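Local coordinates for aspartate aminotransferase (Plasmodium falciparum, PDB 3K7Y), which probably catalyses, as a pyridoxal-phosphate-dependent homodimer, the transfer of an amino group from L-aspartate to 2-oxoglutarate, giving oxaloacetate and L-glutamate, at residues A[86-92]-A[235-241]; A[114-118]-A[138-144]; A[320-325]-A[383-387]. All blocks are in the same frame, centred on the assembly; numbering follows the deposited sequence.

Contact 1: A[86-92]-A[235-241]; sequences FGNNSKY and EEKNIAF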
loop_
_atom_site.group_PDB
_atom_site.type_symbol
_atom_site.label_atom_id
_atom_site.label_comp_id
_atom_site.label_asym_id
_atom_site.label_seq_id
_atom_site.Cartn_x
_atom_site.Cartn_y
_atom_site.Cartn_z
ATOM N N PHE A 86 14.505 7.932 -17.930
ATOM C CA PHE A 86 15.871 8.312 -18.311
ATOM C C PHE A 86 16.188 7.945 -19.761
ATOM O O PHE A 86 17.279 8.216 -20.242
ATOM C CB PHE A 86 16.913 7.680 -17.367
ATOM C CG PHE A 86 16.812 8.136 -15.909
ATOM C CD1 PHE A 86 17.529 9.243 -15.454
ATOM C CD2 PHE A 86 16.039 7.432 -14.990
ATOM C CE1 PHE A 86 17.450 9.651 -14.119
ATOM C CE2 PHE A 86 15.955 7.837 -13.659
ATOM C CZ PHE A 86 16.662 8.945 -13.225
ATOM N N GLY A 87 15.229 7.330 -20.444
ATOM C CA GLY A 87 15.375 6.969 -21.847
ATOM C C GLY A 87 16.259 5.765 -22.014
ATOM O O GLY A 87 16.314 4.904 -21.134
ATOM N N ASN A 88 16.936 5.705 -23.158
ATOM C CA ASN A 88 17.977 4.704 -23.394
ATOM C C ASN A 88 18.928 5.088 -24.529
ATOM O O ASN A 88 18.495 5.548 -25.584
ATOM C CB ASN A 88 17.400 3.289 -23.604
ATOM C CG ASN A 88 16.584 3.163 -24.867
ATOM O OD1 ASN A 88 16.839 2.287 -25.690
ATOM N ND2 ASN A 88 15.591 4.032 -25.029
ATOM N N ASN A 89 20.225 4.925 -24.292
ATOM C CA ASN A 89 20.690 4.477 -22.992
ATOM C C ASN A 89 21.200 5.628 -22.133
ATOM O O ASN A 89 21.449 6.733 -22.625
ATOM C CB ASN A 89 21.695 3.327 -23.131
ATOM C CG ASN A 89 21.015 1.987 -23.409
ATOM O OD1 ASN A 89 21.299 0.986 -22.752
ATOM N ND2 ASN A 89 20.110 1.968 -24.382
ATOM N N SER A 90 21.327 5.355 -20.843
ATOM C CA SER A 90 21.611 6.378 -19.871
ATOM C C SER A 90 23.003 6.190 -19.291
ATOM O O SER A 90 23.499 5.069 -19.210
ATOM C CB SER A 90 20.556 6.291 -18.780
ATOM O OG SER A 90 20.819 7.165 -17.709
ATOM N N LYS A 91 23.639 7.302 -18.919
ATOM C CA LYS A 91 24.866 7.291 -18.105
ATOM C C LYS A 91 24.575 6.699 -16.710
ATOM O O LYS A 91 25.442 6.090 -16.089
ATOM C CB LYS A 91 25.409 8.726 -17.945
ATOM C CG LYS A 91 26.056 9.367 -19.184
ATOM C CD LYS A 91 27.559 9.079 -19.250
ATOM C CE LYS A 91 28.351 10.234 -19.874
ATOM N NZ LYS A 91 28.226 10.316 -21.352
ATOM N N TYR A 92 23.341 6.893 -16.240
ATOM C CA TYR A 92 22.909 6.512 -14.903
ATOM C C TYR A 92 22.464 5.058 -14.785
ATOM O O TYR A 92 22.812 4.389 -13.820
ATOM C CB TYR A 92 21.756 7.407 -14.446
ATOM C CG TYR A 92 22.119 8.813 -14.000
ATOM C CD1 TYR A 92 21.126 9.792 -13.863
ATOM C CD2 TYR A 92 23.436 9.172 -13.704
ATOM C CE1 TYR A 92 21.435 11.087 -13.441
ATOM C CE2 TYR A 92 23.756 10.468 -13.279
ATOM C CZ TYR A 92 22.750 11.417 -13.153
ATOM O OH TYR A 92 23.053 12.690 -12.735
ATOM N N GLU A 235 20.260 14.933 -16.395
ATOM C CA GLU A 235 21.138 13.773 -16.343
ATOM C C GLU A 235 22.473 14.022 -17.049
ATOM O O GLU A 235 23.537 13.745 -16.494
ATOM C CB GLU A 235 20.441 12.554 -16.935
ATOM C CG GLU A 235 21.387 11.394 -17.200
ATOM C CD GLU A 235 20.657 10.136 -17.588
ATOM O OE1 GLU A 235 19.705 10.208 -18.404
ATOM O OE2 GLU A 235 21.035 9.072 -17.066
ATOM N N GLU A 236 22.420 14.532 -18.274
ATOM C CA GLU A 236 23.636 14.980 -18.927
ATOM C C GLU A 236 24.229 16.081 -18.059
ATOM O O GLU A 236 23.491 16.884 -17.495
ATOM C CB GLU A 236 23.344 15.492 -20.330
ATOM C CG GLU A 236 24.603 15.745 -21.147
ATOM C CD GLU A 236 24.363 15.640 -22.639
ATOM O OE1 GLU A 236 23.253 16.020 -23.079
ATOM O OE2 GLU A 236 25.276 15.174 -23.367
ATOM N N LYS A 237 25.556 16.119 -17.950
ATOM C CA LYS A 237 26.229 16.898 -16.899
ATOM C C LYS A 237 25.555 16.585 -15.559
ATOM O O LYS A 237 24.801 17.382 -15.009
ATOM C CB LYS A 237 26.294 18.404 -17.227
ATOM C CG LYS A 237 27.635 18.850 -17.900
ATOM C CD LYS A 237 27.697 18.583 -19.427
ATOM C CE LYS A 237 29.132 18.373 -19.947
ATOM N NZ LYS A 237 30.039 19.547 -19.793
ATOM N N ASN A 238 25.868 15.393 -15.066
ATOM C CA ASN A 238 25.087 14.715 -14.053
ATOM C C ASN A 238 24.810 15.468 -12.772
ATOM O O ASN A 238 25.726 15.848 -12.052
ATOM C CB ASN A 238 25.675 13.328 -13.750
ATOM C CG ASN A 238 27.152 13.363 -13.429
ATOM O OD1 ASN A 238 27.653 14.283 -12.785
ATOM N ND2 ASN A 238 27.857 12.338 -13.871
ATOM N N ILE A 239 23.527 15.687 -12.507
ATOM C CA ILE A 239 23.062 16.207 -11.225
ATOM C C ILE A 239 22.228 15.094 -10.588
ATOM O O ILE A 239 21.714 14.223 -11.301
ATOM C CB ILE A 239 22.205 17.506 -11.374
ATOM C CG1 ILE A 239 22.723 18.407 -12.505
ATOM C CG2 ILE A 239 22.178 18.278 -10.052
ATOM C CD1 ILE A 239 21.837 19.605 -12.823
ATOM N N ALA A 240 22.113 15.108 -9.257
ATOM C CA ALA A 240 21.318 14.107 -8.527
ATOM C C ALA A 240 19.911 14.619 -8.166
ATOM O O ALA A 240 19.713 15.821 -7.954
ATOM C CB ALA A 240 22.062 13.650 -7.291
ATOM N N PHE A 241 18.934 13.716 -8.109
ATOM C CA PHE A 241 17.547 14.113 -7.858
ATOM C C PHE A 241 16.663 12.899 -7.571
ATOM O O PHE A 241 17.167 11.794 -7.380
ATOM C CB PHE A 241 17.009 14.898 -9.059
ATOM C CG PHE A 241 17.206 14.197 -10.375
ATOM C CD1 PHE A 241 18.188 14.610 -11.251
ATOM C CD2 PHE A 241 16.404 13.117 -10.732
ATOM C CE1 PHE A 241 18.370 13.964 -12.457
ATOM C CE2 PHE A 241 16.582 12.464 -11.929
ATOM C CZ PHE A 241 17.564 12.885 -12.791
#
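The Tyr92 ring carries the aliphatic part of Glu235 on one face, with Glu235 CG 4.0 Å from the ring centroid in a CH-pi contact; at its edge, near the ring plane, lie Ile239 O and Phe241 CE1. Phe86 meets Phe241 rim to rim: the planes are only 14° apart and the centroids 5.8 Å, neither ring lies over the other, and Phe86 CE1 comes to 3.5 Å from Phe241 CZ. The edge of Phe86 also receives the Glu235 carboxylate, OE1 lying 3.8 Å from Phe86 CD1.

These aromatics sit beside the edge of the mixed beta-sheet of the class I aminotransferase fold where strand 98-104 is outermost. The loop after helix 75-86 leads to strand 98-104 and the loop after helix 229-235 to strand 241-246, and both of these strands flank strand 258-264 and run antiparallel to it. Val264 of that middle strand packs against Phe86, Tyr92 and Phe241, while Phe212 makes an edge-to-face stack with Phe241.

Glu235 is extended, with CG anti to the backbone N (chi1 167°), which carries its carboxylate beyond the Tyr92 ring to the loop. There Tyr92 N donates to Glu235 OE2 at 3.3 Å, and also to Ser90 OG, which closes an ST turn; the serine oxygen and OE2 are modelled too close together, so both positions are somewhat doubtful. The bond from Tyr92 OH to Ile239 O is doubtful for a similar reason. Nearer the sheet, Tyr92 CE1 lies 4.3 Å from Phe241 CE1.

Contact 2: A[114-118]-A[138-144]; sequences LEFLK and MIESRGF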
loop_
_atom_site.group_PDB
_atom_site.type_symbol
_atom_site.label_atom_id
_atom_site.label_comp_id
_atom_site.label_asym_id
_atom_site.label_seq_id
_atom_site.Cartn_x
_atom_site.Cartn_y
_atom_site.Cartn_z
ATOM N N LEU A 114 8.822 11.173 1.387
ATOM C CA LEU A 114 8.702 12.150 2.454
ATOM C C LEU A 114 9.086 11.500 3.773
ATOM O O LEU A 114 9.804 12.092 4.579
ATOM C CB LEU A 114 7.308 12.759 2.497
ATOM C CG LEU A 114 6.900 13.683 1.344
ATOM C CD1 LEU A 114 5.429 13.970 1.427
ATOM C CD2 LEU A 114 7.656 14.975 1.386
ATOM N N GLU A 115 8.650 10.262 3.979
ATOM C CA GLU A 115 9.078 9.532 5.170
ATOM C C GLU A 115 10.592 9.454 5.145
ATOM O O GLU A 115 11.238 9.511 6.189
ATOM C CB GLU A 115 8.457 8.128 5.276
ATOM C CG GLU A 115 6.996 8.079 5.670
ATOM C CD GLU A 115 6.669 8.752 7.008
ATOM O OE1 GLU A 115 5.535 8.558 7.509
ATOM O OE2 GLU A 115 7.512 9.488 7.572
ATOM N N PHE A 116 11.155 9.355 3.943
ATOM C CA PHE A 116 12.607 9.225 3.806
ATOM C C PHE A 116 13.319 10.537 4.078
ATOM O O PHE A 116 14.467 10.543 4.506
ATOM C CB PHE A 116 13.015 8.686 2.428
ATOM C CG PHE A 116 14.504 8.576 2.246
ATOM C CD1 PHE A 116 15.268 7.780 3.101
ATOM C CD2 PHE A 116 15.144 9.277 1.234
ATOM C CE1 PHE A 116 16.646 7.667 2.950
ATOM C CE2 PHE A 116 16.534 9.175 1.066
ATOM C CZ PHE A 116 17.290 8.362 1.933
ATOM N N LEU A 117 12.627 11.642 3.817
ATOM C CA LEU A 117 13.190 12.948 4.076
ATOM C C LEU A 117 13.186 13.289 5.568
ATOM O O LEU A 117 14.137 13.909 6.044
ATOM C CB LEU A 117 12.522 14.035 3.218
ATOM C CG LEU A 117 12.661 13.944 1.681
ATOM C CD1 LEU A 117 12.187 15.202 1.010
ATOM C CD2 LEU A 117 14.094 13.632 1.211
ATOM N N LYS A 118 12.153 12.878 6.312
ATOM C CA LYS A 118 12.134 13.112 7.777
ATOM C C LYS A 118 13.315 12.402 8.389
ATOM O O LYS A 118 13.865 12.829 9.394
ATOM C CB LYS A 118 10.828 12.640 8.444
ATOM C CG LYS A 118 9.968 13.750 9.071
ATOM C CD LYS A 118 10.558 14.271 10.400
ATOM C CE LYS A 118 9.653 15.324 11.098
ATOM N NZ LYS A 118 9.574 16.680 10.432
ATOM N N MET A 138 0.017 15.947 2.351
ATOM C CA MET A 138 1.032 14.950 2.638
ATOM C C MET A 138 2.264 15.559 3.322
ATOM O O MET A 138 2.798 14.986 4.271
ATOM C CB MET A 138 1.458 14.240 1.367
ATOM C CG MET A 138 0.387 13.459 0.674
ATOM S SD MET A 138 1.325 12.275 -0.290
ATOM C CE MET A 138 0.933 10.765 0.568
ATOM N N ILE A 139 2.714 16.713 2.829
ATOM C CA ILE A 139 3.863 17.385 3.410
ATOM C C ILE A 139 3.562 17.843 4.824
ATOM O O ILE A 139 4.281 17.492 5.758
ATOM C CB ILE A 139 4.302 18.599 2.580
ATOM C CG1 ILE A 139 5.185 18.150 1.423
ATOM C CG2 ILE A 139 5.097 19.570 3.443
ATOM C CD1 ILE A 139 4.519 18.143 0.098
ATOM N N GLU A 140 2.485 18.613 4.960
ATOM C CA GLU A 140 2.196 19.359 6.166
ATOM C C GLU A 140 1.874 18.441 7.306
ATOM O O GLU A 140 2.479 18.521 8.376
ATOM C CB GLU A 140 1.029 20.302 5.924
ATOM C CG GLU A 140 1.431 21.638 5.283
ATOM C CD GLU A 140 0.574 22.763 5.818
ATOM O OE1 GLU A 140 -0.634 22.769 5.468
ATOM O OE2 GLU A 140 1.093 23.599 6.619
ATOM N N SER A 141 0.932 17.548 7.077
ATOM C CA SER A 141 0.546 16.609 8.123
ATOM C C SER A 141 1.676 15.706 8.632
ATOM O O SER A 141 1.421 14.848 9.463
ATOM C CB SER A 141 -0.710 15.797 7.736
ATOM O OG SER A 141 -0.506 14.970 6.600
ATOM N N ARG A 142 2.918 15.894 8.173
ATOM C CA ARG A 142 4.077 15.331 8.913
ATOM C C ARG A 142 5.098 16.347 9.392
ATOM O O ARG A 142 6.275 16.027 9.583
ATOM C CB ARG A 142 4.727 14.117 8.234
ATOM C CG ARG A 142 4.983 14.213 6.779
ATOM C CD ARG A 142 5.115 12.813 6.195
ATOM N NE ARG A 142 3.876 12.377 5.571
ATOM C CZ ARG A 142 3.703 11.192 4.986
ATOM N NH1 ARG A 142 4.687 10.298 4.955
ATOM N NH2 ARG A 142 2.529 10.892 4.446
ATOM N N GLY A 143 4.616 17.564 9.628
ATOM C CA GLY A 143 5.395 18.619 10.274
ATOM C C GLY A 143 6.676 19.041 9.570
ATOM O O GLY A 143 7.741 19.116 10.202
ATOM N N PHE A 144 6.583 19.276 8.263
ATOM C CA PHE A 144 7.621 19.968 7.529
ATOM C C PHE A 144 7.120 21.412 7.434
ATOM O O PHE A 144 5.915 21.659 7.567
ATOM C CB PHE A 144 7.701 19.454 6.095
ATOM C CG PHE A 144 8.357 18.103 5.918
ATOM C CD1 PHE A 144 9.738 17.972 5.950
ATOM C CD2 PHE A 144 7.586 16.975 5.597
ATOM C CE1 PHE A 144 10.328 16.733 5.737
ATOM C CE2 PHE A 144 8.170 15.728 5.382
ATOM C CZ PHE A 144 9.529 15.607 5.457
#
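Leu114 lies across from Ile139, and one helical turn later Lys118 from Phe144, with CA atoms 7.2 and 8.2 Å apart. Residues 114-118 belong to helix 105-118; residues 138-144 finish helix 133-140 and leave it through a type I beta turn from Glu140 to Gly143, Gly143 having positive phi (60°).

Leu114 splits its two methyls between neighbours: CD1 meets Met138 CB at 4.0 Å, and CD2 touches Ile139 CG1 and, at 4.1 Å, Phe144 CE2. The edge of the Phe144 ring points at the helix backbone, with CZ 3.6 Å from Leu114 O.

Helix 133-140 is the connection of a beta-alpha-beta crossover between the adjacent parallel strands 124-128 and 145-153. Leu125 of the first strand packs against Leu114, Leu117, Ile139 and Phe144, and Met138 reaches Thr107, a residue that binds the cofactor, and Phe285 of the second subunit.

Charged groups close the contact beside this apolar part. Arg142 NH1 stands 3.2 Å from Glu115 OE1, a salt bridge of charge alone, since the oxygen lies well out of the guanidinium plane; Arg142 NE turns instead to Met138 O in a weak bond. Bends at chi2 (-75°) and chi4 (-71°) carry Lys118 NZ over the face of Phe144, 4.8 Å from its centroid in a cation-pi contact. The same NZ donates to Gly143 O at 3.1 Å, approaching from above the carbonyl plane, and weakly to Arg142 O.

Contact 3: A[320-325]-A[383-387]; sequences RITNNR and VSGIT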
loop_
_atom_site.group_PDB
_atom_site.type_symbol
_atom_site.label_atom_id
_atom_site.label_comp_id
_atom_site.label_asym_id
_atom_site.label_seq_id
_atom_site.Cartn_x
_atom_site.Cartn_y
_atom_site.Cartn_z
ATOM N N ARG A 320 -6.049 13.452 -29.052
ATOM C CA ARG A 320 -7.492 13.653 -28.912
ATOM C C ARG A 320 -7.791 14.673 -27.819
ATOM O O ARG A 320 -8.601 15.580 -28.014
ATOM C CB ARG A 320 -8.225 12.333 -28.643
ATOM C CG ARG A 320 -9.727 12.520 -28.419
ATOM C CD ARG A 320 -10.464 11.260 -27.887
ATOM N NE ARG A 320 -10.289 10.976 -26.449
ATOM C CZ ARG A 320 -10.782 11.689 -25.427
ATOM N NH1 ARG A 320 -11.486 12.804 -25.619
ATOM N NH2 ARG A 320 -10.541 11.287 -24.184
ATOM N N ILE A 321 -7.115 14.527 -26.683
ATOM C CA ILE A 321 -7.279 15.442 -25.566
ATOM C C ILE A 321 -6.945 16.869 -25.982
ATOM O O ILE A 321 -7.836 17.713 -25.976
ATOM C CB ILE A 321 -6.490 14.995 -24.322
ATOM C CG1 ILE A 321 -7.155 13.751 -23.714
ATOM C CG2 ILE A 321 -6.449 16.109 -23.297
ATOM C CD1 ILE A 321 -6.297 12.963 -22.737
ATOM N N THR A 322 -5.703 17.150 -26.383
ATOM C CA THR A 322 -5.365 18.541 -26.686
ATOM C C THR A 322 -6.294 19.087 -27.777
ATOM O O THR A 322 -6.565 20.282 -27.804
ATOM C CB THR A 322 -3.856 18.806 -26.970
ATOM O OG1 THR A 322 -3.573 18.587 -28.341
ATOM C CG2 THR A 322 -2.951 17.941 -26.127
ATOM N N ASN A 323 -6.819 18.197 -28.626
ATOM C CA ASN A 323 -7.826 18.553 -29.651
ATOM C C ASN A 323 -9.165 18.944 -29.021
ATOM O O ASN A 323 -9.697 20.026 -29.277
ATOM C CB ASN A 323 -8.036 17.418 -30.678
ATOM C CG ASN A 323 -6.813 17.189 -31.586
ATOM O OD1 ASN A 323 -5.794 17.878 -31.472
ATOM N ND2 ASN A 323 -6.917 16.207 -32.485
ATOM N N ASN A 324 -9.701 18.046 -28.199
ATOM C CA ASN A 324 -10.867 18.309 -27.360
ATOM C C ASN A 324 -10.821 19.669 -26.607
ATOM O O ASN A 324 -11.833 20.354 -26.501
ATOM C CB ASN A 324 -11.007 17.165 -26.356
ATOM C CG ASN A 324 -12.448 16.720 -26.156
ATOM O OD1 ASN A 324 -13.294 16.897 -27.042
ATOM N ND2 ASN A 324 -12.731 16.114 -24.993
ATOM N N ARG A 325 -9.648 20.042 -26.083
ATOM C CA ARG A 325 -9.418 21.346 -25.438
ATOM C C ARG A 325 -9.522 22.517 -26.419
ATOM O O ARG A 325 -10.144 23.544 -26.116
ATOM C CB ARG A 325 -8.043 21.370 -24.758
ATOM C CG ARG A 325 -7.703 22.675 -24.036
ATOM C CD ARG A 325 -6.229 22.758 -23.675
ATOM N NE ARG A 325 -5.876 21.921 -22.531
ATOM C CZ ARG A 325 -5.479 20.652 -22.618
ATOM N NH1 ARG A 325 -5.386 20.053 -23.802
ATOM N NH2 ARG A 325 -5.169 19.970 -21.518
ATOM N N VAL A 383 -10.955 17.830 -19.039
ATOM C CA VAL A 383 -11.262 18.025 -20.445
ATOM C C VAL A 383 -11.762 16.734 -21.063
ATOM O O VAL A 383 -12.680 16.750 -21.868
ATOM C CB VAL A 383 -10.040 18.564 -21.223
ATOM C CG1 VAL A 383 -10.195 18.334 -22.717
ATOM C CG2 VAL A 383 -9.846 20.046 -20.942
ATOM N N SER A 384 -11.173 15.616 -20.658
ATOM C CA SER A 384 -11.479 14.305 -21.255
ATOM C C SER A 384 -12.956 13.905 -21.163
ATOM O O SER A 384 -13.368 12.899 -21.756
ATOM C CB SER A 384 -10.598 13.220 -20.637
ATOM O OG SER A 384 -10.538 13.391 -19.236
ATOM N N GLY A 385 -13.742 14.703 -20.439
ATOM C CA GLY A 385 -15.158 14.420 -20.234
ATOM C C GLY A 385 -16.088 15.362 -20.972
ATOM O O GLY A 385 -17.205 15.624 -20.514
ATOM N N ILE A 386 -15.634 15.874 -22.113
ATOM C CA ILE A 386 -16.464 16.761 -22.928
ATOM C C ILE A 386 -16.693 16.116 -24.293
ATOM O O ILE A 386 -15.837 16.189 -25.180
ATOM C CB ILE A 386 -15.856 18.182 -23.082
ATOM C CG1 ILE A 386 -15.637 18.843 -21.721
ATOM C CG2 ILE A 386 -16.796 19.042 -23.873
ATOM C CD1 ILE A 386 -14.579 19.920 -21.711
ATOM N N THR A 387 -17.844 15.470 -24.449
ATOM C CA THR A 387 -18.161 14.791 -25.697
ATOM C C THR A 387 -18.666 15.798 -26.721
ATOM O O THR A 387 -19.067 16.909 -26.374
ATOM C CB THR A 387 -19.199 13.641 -25.502
ATOM O OG1 THR A 387 -18.840 12.848 -24.365
ATOM C CG2 THR A 387 -19.261 12.717 -26.729
#
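Asn324 reaches from helix 304-335 across to the backbone of the facing loop, while Val383 pushes a methyl back toward the helix beside it. The amide uses its ND2 branch: ND2 donates to Ile386 O at 3.1 Å, with an N-H...O angle of 144°. The acceptor lies close to the amide plane, but the donor is tilted 27° from the plane of the Ile386 carbonyl.

Val383 offers CG1, set opposite the backbone N by chi1 161°, to the helix. CG1 sits 3.9 Å from Asn324 CB and 3.8 Å from Arg325 N, and it also touches Ile321 CG2 at 4.4 Å, so it rests on one turn of helix. Arg320, one turn before Asn324 and next to Ile321, bends at chi3 and brings the edge of its guanidinium to Ser384, where Arg320 NH2 is 4.0 Å from Ser384 CB. Arg325 meets Val383 with its backbone N and CB, while its NH2 is hydrogen-bonded to Phe355 O and Gly353 O.

In the class I aminotransferase fold the long helix, here 304-335, runs from the large domain into the small one. The loop 383-387 leads from strand 380-382 of the small domain to the C-terminal helix 390-403, whose Val391 and Ile394 pack on Ile386.

Since the hydrogen bond from Asn324 to Ile386 O pairs a neutral amide with a backbone carbonyl, the join between these residues is made by a neutral polar bond and apolar contact, not by an ion pair.

How the contacts relate
Along the chain, contact 2 is nested within the loop closed by contact 1, and contact 3 follows both in series. None touches another: the centres of contacts 1 and 2 are 27 Å apart with nearest atoms about 9 Å, while contact 3 stays about 22 Å from either at the nearest atoms. Contacts 2 and 3 fall on opposite sides of the chain's centre, yet each has a side chain within about 8 Å of the cofactor or a residue that binds it. The Met138 side chain is about 8 Å from a bound pyridoxal phosphate, and that of Ile321 is about 8 Å from the side chain of Lys249. Contact 1 lies away from the site. Contacts 1 and 2 also touch the second subunit; contact 3 does not.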